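Glucosidase (Croceicoccus marinus, PDB 5Z3K) probably hydrolyses O-glycosidic bonds as a beta-glucosidase of glycoside hydrolase family 39. Local coordinates at residues L9-G14 / A359-T364; A31-T36 / F88-T93; Q157-K162 / P195-P200. One frame throughout, in Å; residues are numbered along the deposited sequence.

How the contacts relate
The three contacts sample two parts of a GH39 enzyme: contact 1 lies in the separate mixed beta-sheet beside the barrel, contacts 2 and 3 in the (beta/alpha)8 barrel, across the chain's centre from it. Contact 1 joins a strand that precedes the barrel to one that follows it, so all eight barrel strands, and both other contacts, lie between its segments in sequence. Its centre is about 41 Å from that of contact 2 and 38 Å from that of contact 3. The barrel contacts have centres about 28 Å apart. Both involve loops after barrel strands, the end where TIM-barrel hydrolases carry their active site; contact 3 joins the loop after the fourth strand to the end of the fifth and the loop it leads into.

Contact 1: residues L9-G14 / A359-T364; sequences LSVNAG and ALAGRT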
loop_
_atom_site.group_PDB
_atom_site.type_symbol
_atom_site.label_atom_id
_atom_site.label_comp_id
_atom_site.label_asym_id
_atom_site.label_seq_id
_atom_site.Cartn_x
_atom_site.Cartn_y
_atom_site.Cartn_z
ATOM N N LEU A 9 -5.691 -26.568 9.116
ATOM C CA LEU A 9 -4.480 -25.764 9.125
ATOM C C LEU A 9 -3.544 -26.241 10.219
ATOM O O LEU A 9 -3.989 -26.658 11.291
ATOM C CB LEU A 9 -4.790 -24.278 9.341
ATOM C CG LEU A 9 -5.691 -23.647 8.286
ATOM C CD1 LEU A 9 -6.217 -22.294 8.752
ATOM C CD2 LEU A 9 -4.891 -23.522 7.002
ATOM N N SER A 10 -2.245 -26.180 9.949
ATOM C CA SER A 10 -1.257 -26.494 10.966
ATOM C C SER A 10 -0.120 -25.490 10.897
ATOM O O SER A 10 0.322 -25.113 9.808
ATOM C CB SER A 10 -0.711 -27.920 10.801
ATOM O OG SER A 10 -0.392 -28.168 9.452
ATOM N N VAL A 11 0.359 -25.085 12.073
ATOM C CA VAL A 11 1.438 -24.118 12.230
ATOM C C VAL A 11 2.489 -24.709 13.156
ATOM O O VAL A 11 2.152 -25.281 14.197
ATOM C CB VAL A 11 0.914 -22.789 12.807
ATOM C CG1 VAL A 11 2.071 -21.917 13.313
ATOM C CG2 VAL A 11 0.081 -22.058 11.772
ATOM N N ASN A 12 3.756 -24.588 12.773
ATOM C CA ASN A 12 4.873 -24.867 13.670
ATOM C C ASN A 12 5.350 -23.527 14.216
ATOM O O ASN A 12 5.983 -22.750 13.495
ATOM C CB ASN A 12 6.011 -25.602 12.956
ATOM C CG ASN A 12 7.080 -26.106 13.927
ATOM O OD1 ASN A 12 7.329 -25.490 14.965
ATOM N ND2 ASN A 12 7.721 -27.228 13.586
ATOM N N ALA A 13 5.063 -23.268 15.489
ATOM C CA ALA A 13 5.363 -21.985 16.113
ATOM C C ALA A 13 6.777 -21.900 16.679
ATOM O O ALA A 13 7.149 -20.855 17.217
ATOM C CB ALA A 13 4.345 -21.696 17.222
ATOM N N GLY A 14 7.583 -22.946 16.536
ATOM C CA GLY A 14 8.874 -22.992 17.192
ATOM C C GLY A 14 10.062 -22.770 16.288
ATOM O O GLY A 14 11.201 -22.755 16.761
ATOM N N ALA A 359 -3.895 -17.941 4.325
ATOM C CA ALA A 359 -3.470 -17.962 5.711
ATOM C C ALA A 359 -1.989 -17.622 5.788
ATOM O O ALA A 359 -1.213 -17.927 4.876
ATOM C CB ALA A 359 -3.761 -19.326 6.359
ATOM N N LEU A 360 -1.609 -16.998 6.902
ATOM C CA LEU A 360 -0.277 -16.451 7.099
ATOM C C LEU A 360 0.018 -16.461 8.591
ATOM O O LEU A 360 -0.853 -16.130 9.401
ATOM C CB LEU A 360 -0.188 -15.022 6.531
ATOM C CG LEU A 360 1.122 -14.247 6.677
ATOM C CD1 LEU A 360 2.250 -14.890 5.889
ATOM C CD2 LEU A 360 0.944 -12.790 6.230
ATOM N N ALA A 361 1.242 -16.839 8.959
ATOM C CA ALA A 361 1.583 -16.946 10.372
ATOM C C ALA A 361 2.949 -16.331 10.644
ATOM O O ALA A 361 3.864 -16.422 9.823
ATOM C CB ALA A 361 1.577 -18.410 10.834
ATOM N N GLY A 362 3.095 -15.740 11.828
ATOM C CA GLY A 362 4.360 -15.125 12.194
ATOM C C GLY A 362 4.446 -14.931 13.692
ATOM O O GLY A 362 3.458 -15.067 14.419
ATOM N N ARG A 363 5.652 -14.632 14.167
ATOM C CA ARG A 363 5.829 -14.362 15.594
ATOM C C ARG A 363 6.687 -13.120 15.792
ATOM O O ARG A 363 7.504 -12.765 14.940
ATOM C CB ARG A 363 6.436 -15.563 16.339
ATOM C CG ARG A 363 7.818 -15.963 15.908
ATOM C CD ARG A 363 8.340 -17.100 16.778
ATOM N NE ARG A 363 9.773 -17.289 16.576
ATOM C CZ ARG A 363 10.441 -18.388 16.895
ATOM N NH1 ARG A 363 9.803 -19.423 17.429
ATOM N NH2 ARG A 363 11.750 -18.450 16.674
ATOM N N THR A 364 6.473 -12.434 16.918
ATOM C CA THR A 364 7.195 -11.199 17.195
ATOM C C THR A 364 8.650 -11.473 17.570
ATOM O O THR A 364 9.028 -12.585 17.949
ATOM C CB THR A 364 6.531 -10.430 18.340
ATOM O OG1 THR A 364 6.381 -11.319 19.451
ATOM C CG2 THR A 364 5.171 -9.907 17.924
HETATM O O HOH W 1 13.135 -20.495 17.207
HETATM O O HOH W 2 11.848 -21.051 19.236
#
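In the mixed beta-sheet formed by both ends of the chain, strands 6-13 and 357-363 meet through Val11 and Ala361 although they are not sheet neighbours. Strand 345-350 runs between them, antiparallel to both, and the sheet curls enough for side chains on its inner side to touch across that gap. The short segments are nearly parallel, at 15°, with axes 8.4 Å apart. Val11 supplies its CG2 branch, which rests 4.1 Å from Ala361 CB; two residues earlier on each strand, Leu9 CD2 stands more loosely at 4.4 Å from Ala359 CB. Alanines on one strand thus leave space for branched residues on the other.

The polar end differs. Arg363 places CG between its backbone N and carbonyl carbon (chi1 63°), then runs extended to NE, carrying the guanidinium toward the corner at Ala13 and Gly14. There Arg363 NH1 makes a weak, bent hydrogen bond to Ala13 O, 3.0 Å long at 132°, and a water links NH1 to Gly14 O. An Asx turn shapes this corner: Gly14 N donates to Asn12 OD1 at 3.0 Å. NE forms a salt bridge with Glu345. Replacing Arg363 by a methionine would probably leave Glu345 without this charge partner and Ala13 O without this weak donor, so that the corner is held less firmly to strand 357-363.

Leu426 and Ile428 of strand 423-429 and Ile372 and Ile374 of strand 369-376 pack around the apolar pairs, Ile370 lies against Ala13 and Arg363, and Ile349 of the intervening strand touches both Val11 and Ala359.

Contact 2: residues A31-T36 / F88-T93; sequences APAPGT and FAATDT
Ala33 and Pro34, at the start of a tight turn in the loop after the first barrel strand, pack on Ala90 and Thr93 near the beginning of helix 89-100. The contact ties one beta-alpha loop of the barrel to the helix that follows the second strand.

Apolar contact comes first. The methyl of Ala33 points at the helix and is shared by two residues one turn apart: its CB lies 4.1 Å from Ala90 CB and 3.8 Å from Thr93 CG2. Thr93 directs its CG2 methyl toward the loop by setting it anti to the backbone N, with chi1 at -65° for OG1.

A second group pairs oxygens with carbons. The hydroxyl of Thr93 takes the other branch, and Thr93 OG1 comes 3.6 Å from Pro34 CD, the two side chains reaching toward each other. Pro34 O approaches Ala90 CB at 3.5 Å, and Pro32 O lies 3.9 Å from Thr93 CG2. These are van der Waals contacts; the two segments share no hydrogen bonds.

Backbone bonding acts within the loop instead. Ala33 to Thr36 forms a type II turn, closed by Thr36 N to Ala33 O at 2.8 Å and by the return bond from Ala33 N to Thr36 O at 3.1 Å. Gly35 takes the third position, where phi is 85° and a CB would jam against the preceding carbonyl oxygen.

Polar anchoring comes from further along the same helix: Trp94 NE1 donates to Ala31 O, and Gln97 NE2 to Pro32 O. The chemistry therefore implies a division of labour, in which a turn closed by its own backbone bonds fits against small methyl groups while these two flanking side chains supply the directional bonds.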
loop_
_atom_site.group_PDB
_atom_site.type_symbol
_atom_site.label_atom_id
_atom_site.label_comp_id
_atom_site.label_asym_id
_atom_site.label_seq_id
_atom_site.Cartn_x
_atom_site.Cartn_y
_atom_site.Cartn_z
ATOM N N ALA A 31 -5.313 12.510 9.834
ATOM C CA ALA A 31 -5.697 13.439 10.891
ATOM C C ALA A 31 -5.629 14.858 10.331
ATOM O O ALA A 31 -4.963 15.089 9.314
ATOM C CB ALA A 31 -4.774 13.303 12.114
ATOM N N PRO A 32 -6.329 15.809 10.961
ATOM C CA PRO A 32 -6.310 17.196 10.473
ATOM C C PRO A 32 -4.913 17.801 10.436
ATOM O O PRO A 32 -4.016 17.414 11.184
ATOM C CB PRO A 32 -7.188 17.940 11.490
ATOM C CG PRO A 32 -8.062 16.912 12.060
ATOM C CD PRO A 32 -7.333 15.611 12.017
ATOM N N ALA A 33 -4.756 18.784 9.560
ATOM C CA ALA A 33 -3.593 19.650 9.476
ATOM C C ALA A 33 -4.098 21.035 9.101
ATOM O O ALA A 33 -5.221 21.171 8.604
ATOM C CB ALA A 33 -2.583 19.151 8.431
ATOM N N PRO A 34 -3.305 22.078 9.331
ATOM C CA PRO A 34 -3.763 23.433 8.979
ATOM C C PRO A 34 -4.195 23.523 7.520
ATOM O O PRO A 34 -3.482 23.089 6.607
ATOM C CB PRO A 34 -2.539 24.307 9.265
ATOM C CG PRO A 34 -1.785 23.560 10.304
ATOM C CD PRO A 34 -1.991 22.098 9.998
ATOM N N GLY A 35 -5.395 24.072 7.306
ATOM C CA GLY A 35 -5.988 24.174 5.992
ATOM C C GLY A 35 -6.747 22.949 5.542
ATOM O O GLY A 35 -7.474 23.018 4.540
ATOM N N THR A 36 -6.586 21.822 6.238
ATOM C CA THR A 36 -7.310 20.583 5.956
ATOM C C THR A 36 -7.765 20.015 7.303
ATOM O O THR A 36 -7.293 18.996 7.793
ATOM C CB THR A 36 -6.442 19.579 5.193
ATOM O OG1 THR A 36 -5.837 20.225 4.070
ATOM C CG2 THR A 36 -7.281 18.384 4.708
ATOM N N PHE A 88 5.461 24.721 3.991
ATOM C CA PHE A 88 5.680 23.408 4.593
ATOM C C PHE A 88 4.675 23.056 5.689
ATOM O O PHE A 88 4.655 21.903 6.129
ATOM C CB PHE A 88 7.093 23.319 5.196
ATOM C CG PHE A 88 8.222 23.273 4.182
ATOM C CD1 PHE A 88 8.216 22.369 3.126
ATOM C CD2 PHE A 88 9.319 24.112 4.323
ATOM C CE1 PHE A 88 9.282 22.312 2.218
ATOM C CE2 PHE A 88 10.395 24.058 3.416
ATOM C CZ PHE A 88 10.368 23.160 2.361
ATOM N N ALA A 89 3.840 23.995 6.132
ATOM C CA ALA A 89 3.149 23.828 7.408
ATOM C C ALA A 89 2.301 22.560 7.435
ATOM O O ALA A 89 2.449 21.724 8.335
ATOM C CB ALA A 89 2.289 25.053 7.720
ATOM N N ALA A 90 1.387 22.403 6.472
ATOM C CA ALA A 90 0.484 21.256 6.558
ATOM C C ALA A 90 1.250 19.963 6.328
ATOM O O ALA A 90 1.012 18.955 7.009
ATOM C CB ALA A 90 -0.661 21.396 5.550
ATOM N N THR A 91 2.182 19.981 5.376
ATOM C CA THR A 91 2.984 18.792 5.111
ATOM C C THR A 91 3.838 18.430 6.327
ATOM O O THR A 91 3.978 17.249 6.669
ATOM C CB THR A 91 3.853 19.014 3.872
ATOM O OG1 THR A 91 3.028 19.410 2.771
ATOM C CG2 THR A 91 4.590 17.721 3.500
ATOM N N ASP A 92 4.389 19.438 7.009
ATOM C CA ASP A 92 5.119 19.191 8.250
ATOM C C ASP A 92 4.249 18.450 9.252
ATOM O O ASP A 92 4.722 17.554 9.958
ATOM C CB ASP A 92 5.576 20.510 8.883
ATOM C CG ASP A 92 6.782 21.118 8.200
ATOM O OD1 ASP A 92 7.359 20.489 7.289
ATOM O OD2 ASP A 92 7.143 22.253 8.584
ATOM N N THR A 93 2.979 18.838 9.352
ATOM C CA THR A 93 2.089 18.213 10.320
ATOM C C THR A 93 1.877 16.740 9.989
ATOM O O THR A 93 1.980 15.872 10.864
ATOM C CB THR A 93 0.773 18.982 10.355
ATOM O OG1 THR A 93 1.048 20.301 10.841
ATOM C CG2 THR A 93 -0.246 18.321 11.274
#

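Contact 3: residues Q157-K162 / P195-P200; sequences QPDFGK and PCVAFP
Asp159 grips the start of the loop after the fifth barrel strand, its carboxylate accepting from two successive backbone amides. Ala198 N meets Asp159 OD1 on the syn lone pair, 2.9 Å away and nearly straight at 167°. Phe199 N reaches Asp159 OD2 at 3.0 Å, also from the syn side but 29° out of the carboxylate plane. With CG held between backbone N and carbonyl carbon, Asp159 turns its acid group out of the type I turn formed by Gln157 to Phe160 and onto those amides. Phe160 N closes that turn by donating to Gln157 O at 3.1 Å.

A third bond joins the backbones: Gln157 N donates to Cys196 O at 2.9 Å, bent, and Gln157 CA also approaches that oxygen. The neighbouring carbonyl fares differently. Pro195 O is buried without a hydrogen-bonding partner, covered by Pro158 CD at 3.2 Å.

Apolar groups flank the polar core. Ala198 CB packs against Gln157 CB, while the Phe160 and Phe199 rings meet rim to rim, their planes at 42° and Phe160 CD1 3.3 Å from Phe199 CZ. Beyond them, Met405 and Leu407 of strand 405-408 touch Phe199, and Val197 bonds through its backbone to Ser225 and Met227 of the sixth strand.

The two amides would be expected to stabilise the negative charge; together with the Gln157-Cys196 backbone bond, the carboxylate probably helps hold the two loops in place.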
loop_
_atom_site.group_PDB
_atom_site.type_symbol
_atom_site.label_atom_id
_atom_site.label_comp_id
_atom_site.label_asym_id
_atom_site.label_seq_id
_atom_site.Cartn_x
_atom_site.Cartn_y
_atom_site.Cartn_z
ATOM N N GLN A 157 0.708 8.241 -12.426
ATOM C CA GLN A 157 -0.087 7.854 -13.584
ATOM C C GLN A 157 0.117 8.765 -14.804
ATOM O O GLN A 157 -0.851 9.279 -15.363
ATOM C CB GLN A 157 -1.564 7.802 -13.216
ATOM C CG GLN A 157 -1.789 7.431 -11.770
ATOM C CD GLN A 157 -3.240 7.208 -11.392
ATOM O OE1 GLN A 157 -4.001 6.584 -12.126
ATOM N NE2 GLN A 157 -3.622 7.700 -10.219
ATOM N N PRO A 158 1.365 8.968 -15.245
ATOM C CA PRO A 158 1.572 9.769 -16.467
ATOM C C PRO A 158 0.969 9.133 -17.707
ATOM O O PRO A 158 0.715 9.845 -18.683
ATOM C CB PRO A 158 3.101 9.862 -16.579
ATOM C CG PRO A 158 3.591 8.619 -15.885
ATOM C CD PRO A 158 2.648 8.465 -14.714
ATOM N N ASP A 159 0.729 7.818 -17.700
ATOM C CA ASP A 159 0.127 7.124 -18.834
ATOM C C ASP A 159 -1.394 7.070 -18.756
ATOM O O ASP A 159 -2.024 6.426 -19.604
ATOM C CB ASP A 159 0.691 5.700 -18.942
ATOM C CG ASP A 159 0.620 4.928 -17.623
ATOM O OD1 ASP A 159 0.591 5.564 -16.545
ATOM O OD2 ASP A 159 0.597 3.675 -17.667
ATOM N N PHE A 160 -1.997 7.724 -17.763
ATOM C CA PHE A 160 -3.451 7.743 -17.608
ATOM C C PHE A 160 -4.026 8.843 -18.500
ATOM O O PHE A 160 -4.522 9.876 -18.041
ATOM C CB PHE A 160 -3.825 7.948 -16.146
ATOM C CG PHE A 160 -5.242 7.584 -15.821
ATOM C CD1 PHE A 160 -5.609 6.262 -15.655
ATOM C CD2 PHE A 160 -6.201 8.561 -15.652
ATOM C CE1 PHE A 160 -6.908 5.925 -15.348
ATOM C CE2 PHE A 160 -7.503 8.225 -15.342
ATOM C CZ PHE A 160 -7.853 6.910 -15.193
ATOM N N GLY A 161 -3.940 8.604 -19.811
ATOM C CA GLY A 161 -4.268 9.669 -20.739
ATOM C C GLY A 161 -3.391 10.881 -20.477
ATOM O O GLY A 161 -2.224 10.767 -20.088
ATOM N N LYS A 162 -3.965 12.063 -20.693
ATOM C CA LYS A 162 -3.333 13.323 -20.328
ATOM C C LYS A 162 -3.910 13.891 -19.036
ATOM O O LYS A 162 -3.746 15.085 -18.754
ATOM C CB LYS A 162 -3.477 14.342 -21.460
ATOM C CG LYS A 162 -3.046 13.826 -22.817
ATOM C CD LYS A 162 -1.551 13.580 -22.869
ATOM C CE LYS A 162 -1.118 13.131 -24.265
ATOM N NZ LYS A 162 -0.035 12.087 -24.234
ATOM N N PRO A 195 7.705 5.608 -12.278
ATOM C CA PRO A 195 6.956 6.844 -12.496
ATOM C C PRO A 195 5.511 6.711 -12.063
ATOM O O PRO A 195 4.700 7.559 -12.411
ATOM C CB PRO A 195 7.026 7.006 -14.009
ATOM C CG PRO A 195 6.859 5.569 -14.472
ATOM C CD PRO A 195 7.576 4.709 -13.441
ATOM N N CYS A 196 5.197 5.631 -11.342
ATOM C CA CYS A 196 3.832 5.291 -10.951
ATOM C C CYS A 196 2.996 4.958 -12.181
ATOM O O CYS A 196 2.005 5.630 -12.478
ATOM C CB CYS A 196 3.176 6.404 -10.125
ATOM S SG CYS A 196 1.595 5.880 -9.384
ATOM N N VAL A 197 3.401 3.893 -12.882
ATOM C CA VAL A 197 2.688 3.410 -14.058
ATOM C C VAL A 197 1.257 3.043 -13.697
ATOM O O VAL A 197 1.014 2.201 -12.822
ATOM C CB VAL A 197 3.426 2.199 -14.649
ATOM C CG1 VAL A 197 2.745 1.734 -15.939
ATOM C CG2 VAL A 197 4.893 2.524 -14.896
ATOM N N ALA A 198 0.295 3.638 -14.407
ATOM C CA ALA A 198 -1.108 3.317 -14.164
ATOM C C ALA A 198 -1.532 2.028 -14.853
ATOM O O ALA A 198 -2.404 1.318 -14.341
ATOM C CB ALA A 198 -2.009 4.462 -14.639
ATOM N N PHE A 199 -0.950 1.723 -16.012
ATOM C CA PHE A 199 -1.346 0.580 -16.836
ATOM C C PHE A 199 -0.144 -0.344 -17.023
ATOM O O PHE A 199 0.434 -0.412 -18.118
ATOM C CB PHE A 199 -1.894 1.057 -18.182
ATOM C CG PHE A 199 -3.029 2.046 -18.062
ATOM C CD1 PHE A 199 -3.983 1.912 -17.068
ATOM C CD2 PHE A 199 -3.141 3.100 -18.949
ATOM C CE1 PHE A 199 -5.025 2.810 -16.954
ATOM C CE2 PHE A 199 -4.179 3.999 -18.846
ATOM C CZ PHE A 199 -5.124 3.856 -17.849
ATOM N N PRO A 200 0.248 -1.090 -15.977
ATOM C CA PRO A 200 1.553 -1.781 -16.005
ATOM C C PRO A 200 1.655 -2.937 -16.985
ATOM O O PRO A 200 2.774 -3.417 -17.204
ATOM C CB PRO A 200 1.723 -2.285 -14.566
ATOM C CG PRO A 200 0.322 -2.379 -14.035
ATOM C CD PRO A 200 -0.423 -1.238 -14.671
#